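Local coordinates for protein hydrogen peroxide-inducible genes activator (Corynebacterium glutamicum, PDB 6G1D) that senses hydrogen peroxide through a peroxidatic mechanism and, as a LysR-type transcription factor, probably regulates peroxide-inducible genes, at residues 305-308 against 309-313; 297-300 against 301-304; 113-116 against 117-120. The protein carries 1 engineered substitution. All coordinates share one frame; numbering follows the deposited sequence.

Contact 1: 305-308 against 309-313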
loop_
_atom_site.group_PDB
_atom_site.type_symbol
_atom_site.label_atom_id
_atom_site.label_comp_id
_atom_site.label_asym_id
_atom_site.label_seq_id
_atom_site.Cartn_x
_atom_site.Cartn_y
_atom_site.Cartn_z
ATOM N N ARG B 305 -24.175 -19.146 -20.310
ATOM C CA ARG B 305 -25.459 -18.538 -20.631
ATOM C C ARG B 305 -25.435 -17.030 -20.381
ATOM O O ARG B 305 -25.926 -16.256 -21.199
ATOM C CB ARG B 305 -26.615 -19.217 -19.861
ATOM C CG ARG B 305 -26.896 -20.647 -20.275
ATOM C CD ARG B 305 -27.810 -21.358 -19.281
ATOM N NE ARG B 305 -29.024 -20.576 -19.016
ATOM C CZ ARG B 305 -29.783 -20.676 -17.920
ATOM N NH1 ARG B 305 -29.495 -21.535 -16.934
ATOM N NH2 ARG B 305 -30.853 -19.897 -17.787
ATOM N N ALA B 306 -24.865 -16.621 -19.262
ATOM C CA ALA B 306 -24.721 -15.198 -18.949
ATOM C C ALA B 306 -23.960 -14.427 -20.005
ATOM O O ALA B 306 -24.337 -13.315 -20.357
ATOM C CB ALA B 306 -24.042 -15.010 -17.572
ATOM N N PHE B 307 -22.904 -15.023 -20.528
ATOM C CA PHE B 307 -22.116 -14.398 -21.579
ATOM C C PHE B 307 -22.951 -14.235 -22.852
ATOM O O PHE B 307 -22.877 -13.194 -23.508
ATOM C CB PHE B 307 -20.831 -15.178 -21.875
ATOM C CG PHE B 307 -20.028 -14.600 -23.005
ATOM C CD1 PHE B 307 -19.456 -13.336 -22.874
ATOM C CD2 PHE B 307 -19.880 -15.287 -24.211
ATOM C CE1 PHE B 307 -18.731 -12.771 -23.921
ATOM C CE2 PHE B 307 -19.148 -14.741 -25.253
ATOM C CZ PHE B 307 -18.574 -13.487 -25.110
ATOM N N GLN B 308 -23.714 -15.264 -23.217
ATOM C CA GLN B 308 -24.597 -15.172 -24.407
ATOM C C GLN B 308 -25.592 -14.023 -24.284
ATOM O O GLN B 308 -25.859 -13.335 -25.260
ATOM C CB GLN B 308 -25.346 -16.485 -24.680
ATOM C CG GLN B 308 -24.465 -17.603 -25.241
ATOM C CD GLN B 308 -23.611 -17.161 -26.446
ATOM O OE1 GLN B 308 -24.136 -16.729 -27.479
ATOM N NE2 GLN B 308 -22.284 -17.251 -26.304
ATOM N N GLU B 309 -26.122 -13.820 -23.078
ATOM C CA GLU B 309 -26.998 -12.702 -22.802
ATOM C C GLU B 309 -26.269 -11.348 -22.843
ATOM O O GLU B 309 -26.816 -10.371 -23.308
ATOM C CB GLU B 309 -27.679 -12.915 -21.447
ATOM C CG GLU B 309 -28.696 -14.053 -21.503
ATOM C CD GLU B 309 -29.296 -14.421 -20.152
ATOM O OE1 GLU B 309 -29.282 -13.592 -19.186
ATOM O OE2 GLU B 309 -29.847 -15.543 -20.077
ATOM N N ALA B 310 -25.055 -11.287 -22.340
ATOM C CA ALA B 310 -24.226 -10.076 -22.437
ATOM C C ALA B 310 -23.900 -9.722 -23.888
ATOM O O ALA B 310 -23.830 -8.543 -24.231
ATOM C CB ALA B 310 -22.923 -10.253 -21.643
ATOM N N VAL B 311 -23.671 -10.740 -24.707
ATOM C CA VAL B 311 -23.404 -10.565 -26.117
ATOM C C VAL B 311 -24.693 -10.074 -26.814
ATOM O O VAL B 311 -24.616 -9.189 -27.667
ATOM C CB VAL B 311 -22.843 -11.840 -26.759
ATOM C CG1 VAL B 311 -22.880 -11.788 -28.291
ATOM C CG2 VAL B 311 -21.410 -12.103 -26.274
ATOM N N ALA B 312 -25.861 -10.614 -26.422
ATOM C CA ALA B 312 -27.104 -10.134 -26.987
ATOM C C ALA B 312 -27.345 -8.686 -26.583
ATOM O O ALA B 312 -27.806 -7.915 -27.398
ATOM C CB ALA B 312 -28.268 -11.011 -26.569
ATOM N N LEU B 313 -27.003 -8.305 -25.329
ATOM C CA LEU B 313 -27.125 -6.919 -24.914
ATOM C C LEU B 313 -26.218 -6.018 -25.786
ATOM O O LEU B 313 -26.640 -4.951 -26.224
ATOM C CB LEU B 313 -26.808 -6.719 -23.453
ATOM C CG LEU B 313 -27.143 -5.350 -22.835
ATOM C CD1 LEU B 313 -28.663 -5.143 -22.798
ATOM C CD2 LEU B 313 -26.593 -5.234 -21.412
HETATM O O HOH W 1 -31.643 -17.159 -18.694
#

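Contact 2: 297-300 against 301-304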
loop_
_atom_site.group_PDB
_atom_site.type_symbol
_atom_site.label_atom_id
_atom_site.label_comp_id
_atom_site.label_asym_id
_atom_site.label_seq_id
_atom_site.Cartn_x
_atom_site.Cartn_y
_atom_site.Cartn_z
ATOM N N GLU B 297 -18.890 -27.204 -12.603
ATOM C CA GLU B 297 -19.325 -27.481 -13.969
ATOM C C GLU B 297 -20.735 -26.944 -14.246
ATOM O O GLU B 297 -21.022 -26.474 -15.354
ATOM C CB GLU B 297 -19.316 -28.983 -14.257
ATOM C CG GLU B 297 -19.062 -29.349 -15.686
ATOM C CD GLU B 297 -17.590 -29.206 -16.051
ATOM O OE1 GLU B 297 -16.744 -29.743 -15.291
ATOM O OE2 GLU B 297 -17.288 -28.577 -17.100
ATOM N N GLN B 298 -21.618 -27.029 -13.253
ATOM C CA GLN B 298 -22.936 -26.418 -13.377
ATOM C C GLN B 298 -22.810 -24.908 -13.360
ATOM O O GLN B 298 -23.515 -24.222 -14.088
ATOM C CB GLN B 298 -23.896 -26.821 -12.246
ATOM C CG GLN B 298 -24.539 -28.182 -12.337
ATOM C CD GLN B 298 -25.207 -28.572 -11.018
ATOM O OE1 GLN B 298 -24.580 -29.235 -10.207
ATOM N NE2 GLN B 298 -26.482 -28.163 -10.789
ATOM N N PHE B 299 -21.937 -24.379 -12.514
ATOM C CA PHE B 299 -21.748 -22.946 -12.487
ATOM C C PHE B 299 -21.226 -22.460 -13.813
ATOM O O PHE B 299 -21.618 -21.396 -14.270
ATOM C CB PHE B 299 -20.802 -22.494 -11.359
ATOM C CG PHE B 299 -20.868 -21.031 -11.094
ATOM C CD1 PHE B 299 -19.757 -20.203 -11.227
ATOM C CD2 PHE B 299 -22.079 -20.466 -10.770
ATOM C CE1 PHE B 299 -19.868 -18.847 -11.044
ATOM C CE2 PHE B 299 -22.189 -19.090 -10.552
ATOM C CZ PHE B 299 -21.066 -18.284 -10.657
ATOM N N ALA B 300 -20.320 -23.232 -14.423
ATOM C CA ALA B 300 -19.789 -22.886 -15.745
ATOM C C ALA B 300 -20.898 -22.713 -16.776
ATOM O O ALA B 300 -20.837 -21.784 -17.612
ATOM C CB ALA B 300 -18.812 -23.935 -16.235
ATOM N N LEU B 301 -21.891 -23.610 -16.761
ATOM C CA LEU B 301 -23.007 -23.494 -17.695
ATOM C C LEU B 301 -23.760 -22.163 -17.517
ATOM O O LEU B 301 -24.192 -21.549 -18.509
ATOM C CB LEU B 301 -23.975 -24.685 -17.561
ATOM C CG LEU B 301 -23.490 -26.089 -17.941
ATOM C CD1 LEU B 301 -24.643 -27.067 -17.636
ATOM C CD2 LEU B 301 -23.052 -26.158 -19.418
ATOM N N ILE B 302 -23.918 -21.720 -16.273
ATOM C CA ILE B 302 -24.532 -20.441 -15.959
ATOM C C ILE B 302 -23.746 -19.295 -16.559
ATOM O O ILE B 302 -24.316 -18.388 -17.166
ATOM C CB ILE B 302 -24.687 -20.222 -14.430
ATOM C CG1 ILE B 302 -25.651 -21.250 -13.844
ATOM C CG2 ILE B 302 -25.193 -18.815 -14.117
ATOM C CD1 ILE B 302 -25.761 -21.224 -12.339
ATOM N N LEU B 303 -22.436 -19.332 -16.384
ATOM C CA LEU B 303 -21.569 -18.309 -16.945
ATOM C C LEU B 303 -21.603 -18.301 -18.483
ATOM O O LEU B 303 -21.555 -17.229 -19.063
ATOM C CB LEU B 303 -20.139 -18.453 -16.423
ATOM C CG LEU B 303 -19.987 -18.201 -14.925
ATOM C CD1 LEU B 303 -18.563 -18.557 -14.472
ATOM C CD2 LEU B 303 -20.320 -16.755 -14.589
ATOM N N GLN B 304 -21.661 -19.464 -19.129
ATOM C CA GLN B 304 -21.779 -19.501 -20.580
ATOM C C GLN B 304 -23.092 -18.891 -21.061
ATOM O O GLN B 304 -23.120 -18.162 -22.094
ATOM C CB GLN B 304 -21.635 -20.912 -21.106
ATOM C CG GLN B 304 -20.212 -21.478 -20.908
ATOM C CD GLN B 304 -20.156 -22.941 -21.282
ATOM O OE1 GLN B 304 -21.040 -23.735 -20.893
ATOM N NE2 GLN B 304 -19.153 -23.304 -22.061
#

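Contact 3: 113-116 against 117-120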
loop_
_atom_site.group_PDB
_atom_site.type_symbol
_atom_site.label_atom_id
_atom_site.label_comp_id
_atom_site.label_asym_id
_atom_site.label_seq_id
_atom_site.Cartn_x
_atom_site.Cartn_y
_atom_site.Cartn_z
ATOM N N TYR B 113 -19.699 -6.772 -16.445
ATOM C CA TYR B 113 -20.406 -7.035 -17.685
ATOM C C TYR B 113 -21.085 -8.394 -17.680
ATOM O O TYR B 113 -22.114 -8.581 -18.341
ATOM C CB TYR B 113 -19.450 -6.891 -18.862
ATOM C CG TYR B 113 -18.565 -5.680 -18.735
ATOM C CD1 TYR B 113 -17.206 -5.803 -18.829
ATOM C CD2 TYR B 113 -19.085 -4.416 -18.466
ATOM C CE1 TYR B 113 -16.364 -4.696 -18.658
ATOM C CE2 TYR B 113 -18.266 -3.315 -18.325
ATOM C CZ TYR B 113 -16.888 -3.489 -18.405
ATOM O OH TYR B 113 -16.021 -2.436 -18.255
ATOM N N ILE B 114 -20.544 -9.336 -16.910
ATOM C CA ILE B 114 -21.138 -10.657 -16.770
ATOM C C ILE B 114 -22.114 -10.719 -15.567
ATOM O O ILE B 114 -23.075 -11.520 -15.579
ATOM C CB ILE B 114 -20.049 -11.751 -16.691
ATOM C CG1 ILE B 114 -20.611 -13.144 -17.080
ATOM C CG2 ILE B 114 -19.355 -11.768 -15.346
ATOM C CD1 ILE B 114 -20.859 -13.327 -18.583
ATOM N N LEU B 115 -21.894 -9.886 -14.545
ATOM C CA LEU B 115 -22.656 -10.004 -13.300
ATOM C C LEU B 115 -24.174 -9.852 -13.452
ATOM O O LEU B 115 -24.908 -10.597 -12.833
ATOM C CB LEU B 115 -22.182 -9.019 -12.233
ATOM C CG LEU B 115 -20.935 -9.444 -11.460
ATOM C CD1 LEU B 115 -20.414 -8.264 -10.633
ATOM C CD2 LEU B 115 -21.101 -10.670 -10.633
ATOM N N PRO B 116 -24.649 -8.873 -14.248
ATOM C CA PRO B 116 -26.115 -8.738 -14.236
ATOM C C PRO B 116 -26.839 -10.011 -14.621
ATOM O O PRO B 116 -27.753 -10.413 -13.901
ATOM C CB PRO B 116 -26.396 -7.590 -15.209
ATOM C CG PRO B 116 -25.137 -6.773 -15.141
ATOM C CD PRO B 116 -24.005 -7.775 -14.990
ATOM N N SER B 117 -26.414 -10.652 -15.705
ATOM C CA SER B 117 -27.065 -11.884 -16.181
ATOM C C SER B 117 -26.763 -13.049 -15.271
ATOM O O SER B 117 -27.656 -13.848 -14.969
ATOM C CB SER B 117 -26.688 -12.241 -17.624
ATOM O OG SER B 117 -27.063 -11.234 -18.523
ATOM N N MET B 118 -25.511 -13.188 -14.829
ATOM C CA MET B 118 -25.206 -14.299 -13.948
ATOM C C MET B 118 -26.053 -14.248 -12.690
ATOM O O MET B 118 -26.594 -15.291 -12.270
ATOM C CB MET B 118 -23.740 -14.354 -13.599
ATOM C CG MET B 118 -23.374 -15.475 -12.635
ATOM S SD MET B 118 -22.958 -14.842 -11.006
ATOM C CE MET B 118 -21.257 -14.441 -11.409
ATOM N N LEU B 119 -26.129 -13.076 -12.073
ATOM C CA LEU B 119 -26.877 -12.910 -10.828
ATOM C C LEU B 119 -28.387 -13.109 -10.998
ATOM O O LEU B 119 -29.037 -13.614 -10.111
ATOM C CB LEU B 119 -26.599 -11.550 -10.179
ATOM C CG LEU B 119 -25.160 -11.396 -9.630
ATOM C CD1 LEU B 119 -24.871 -9.992 -9.190
ATOM C CD2 LEU B 119 -24.960 -12.290 -8.457
ATOM N N SER B 120 -28.931 -12.711 -12.133
ATOM C CA SER B 120 -30.354 -12.883 -12.412
ATOM C C SER B 120 -30.711 -14.372 -12.627
ATOM O O SER B 120 -31.724 -14.836 -12.114
ATOM C CB SER B 120 -30.776 -12.031 -13.632
ATOM O OG SER B 120 -32.123 -12.263 -13.937
HETATM O O HOH W 2 -24.704 -9.744 -17.846
#

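Contact 1: 305-308 against 309-313
Glu309 meets Arg305 one helical turn back, first through the backbone, where its N donates to Arg305 O at 3.1 Å, and again through a water between the side-chain ends. Its CG sits beside its own backbone N and passes over that same carbonyl oxygen before the extended chain runs out to the carboxylate. The two charged groups do not touch directly. One water lies between them, accepting from Arg305 NH2 at 3.0 Å and donating to Glu309 OE2 at 2.8 Å. Each residue also has a partner on helix 111-125: Arg305 NH1 forms a salt bridge with Glu125, and Glu309 OE1 receives a weak hydrogen bond from Ser117 OG. Ala310 follows, its N bonded to Ala306 O at 2.9 Å and its CB lying against the carbonyl oxygen of Phe307.

At Val311 the contact becomes apolar. Its N reaches Phe307 O at 2.8 Å, while its CG2 comes over a face of the Phe307 ring, 3.4 Å from CZ and 22° off the ring normal through the centroid. This is a CH-pi contact, displaced toward the CZ rim. Phe307 CG lies opposite its backbone N (chi1 177°) and beside its own carbonyl carbon, which leaves the ring where the methyl of the next turn can cover one face. Ala312 N donates to Gln308 O at 3.0 Å. Leu313 continues the ladder with a bond from its N to Glu309 O.

Within helix 293-316, this part of the helix sets Ala306 and Phe307 against Ile114 of helix 111-125. Phe307 also stacks with Tyr170 of strand 164-179, Ala310 and Val311 lean on the loop at Ser256 and Ile255, and Leu313 packs on helix 258-261.

Contact 2: 297-300 against 301-304
The Phe299 ring takes methyls from the next turn, one on each flank: Leu303 CD1 comes up to CE1 at 3.7 Å and lies almost as near CD1, whereas Ile302 CD1 approaches CD2, across the ring, at 4.1 Å. The leucine side chain slants across the aromatic one; the isoleucine meets it at about a right angle. With Phe299 CG opposite its backbone N (chi1 -165°), the ring leans beside the carbonyl end of its residue, so residues three and four positions on can both touch it. The ring also packs on Leu102 and Val104 of strand 100-106 and on Met118 of helix 111-125.

A second flat group, the Gln304 amide, looks elsewhere: its NE2 donates to Leu169 O on strand 164-179. On the way out, Gln304 CG passes 3.4 Å from Ala300 O, the oxygen that also accepts from Gln304 N at 2.9 Å.

Hydrogen bonding tightens along the turn. Leu301 N to Glu297 O and Ile302 N to Gln298 O, both 3.3 Å, are weak, but Leu303 N reaches Phe299 O at 3.1 Å. Leu301 CG rests near Glu297 O on the exposed side of the helix.

Buried residues Phe299, Ala300, Ile302 and Leu303 make this an amphipathic helix. Its apolar face lies on strands 100-106 and 164-179 and against helix 111-125, the alpha/beta layering expected of a LysR effector-binding domain with its periplasmic-binding-protein-like fold.

Contact 3: 113-116 against 117-120
Leu115 reaches forward to both Met118 and Leu119. CB, the root of the chain, is already 4.2 Å from Leu119 CD1. From there CG turns opposite the carbonyl carbon (chi1 -81°), and the branch divides; CD2 does the touching at the end, 3.9 Å from Met118 CE and 4.1 Å from Leu119 CD1. Leu115 lies alongside each of the two, pointing the same way. Met118 gets there by turning about its CB-CG and CG-SD bonds, which brings its terminal methyl back to the leucine.

The backbone beneath is less regular. Pro116 has no N-H to give to the preceding turn, and the helix kinks there. Just beyond it, Ser117 N donates at 2.9 Å to a water that in turn donates to Tyr113 O and, weakly, to Ile114 O, so the water stands in where a helical bond from Ser117 N to Tyr113 O would otherwise run. Order returns at once: Met118 N bonds Ile114 O at 3.0 Å, Leu119 N bonds Leu115 O at 2.9 Å, and Ser120 N bonds Pro116 O at 3.1 Å.

Leu115 and Met118 pack on Ile106 of strand 100-106, and Leu115 and Leu119 on Ile133 and Pro131 of strand 129-135. Leu115, Pro116 and Leu119 also touch Thr239, Gln242 and Ala246 of the second subunit. This is the helix of a beta-alpha-beta unit doubling as a dimer surface, consistent with the side-by-side pairing of LysR regulatory domains.

From the N terminus, contact 3 comes first, in helix 111-125 between strands 100-106 and 129-135. Much later the chain enters helix 293-316, where contact 2 and then contact 1 follow head to tail, residue 304 running directly into 305. All three are local to a helical turn, so none closes a long loop, and none nests in or crosses another. What joins them is the packing of the two helices: contact 3 touches both others, with Ile114 CD1 reaching the backbone of contact 1 and Met118 bearing on contact 2. Together they tie the C-terminal helix to the beta-alpha-beta unit of the regulatory domain.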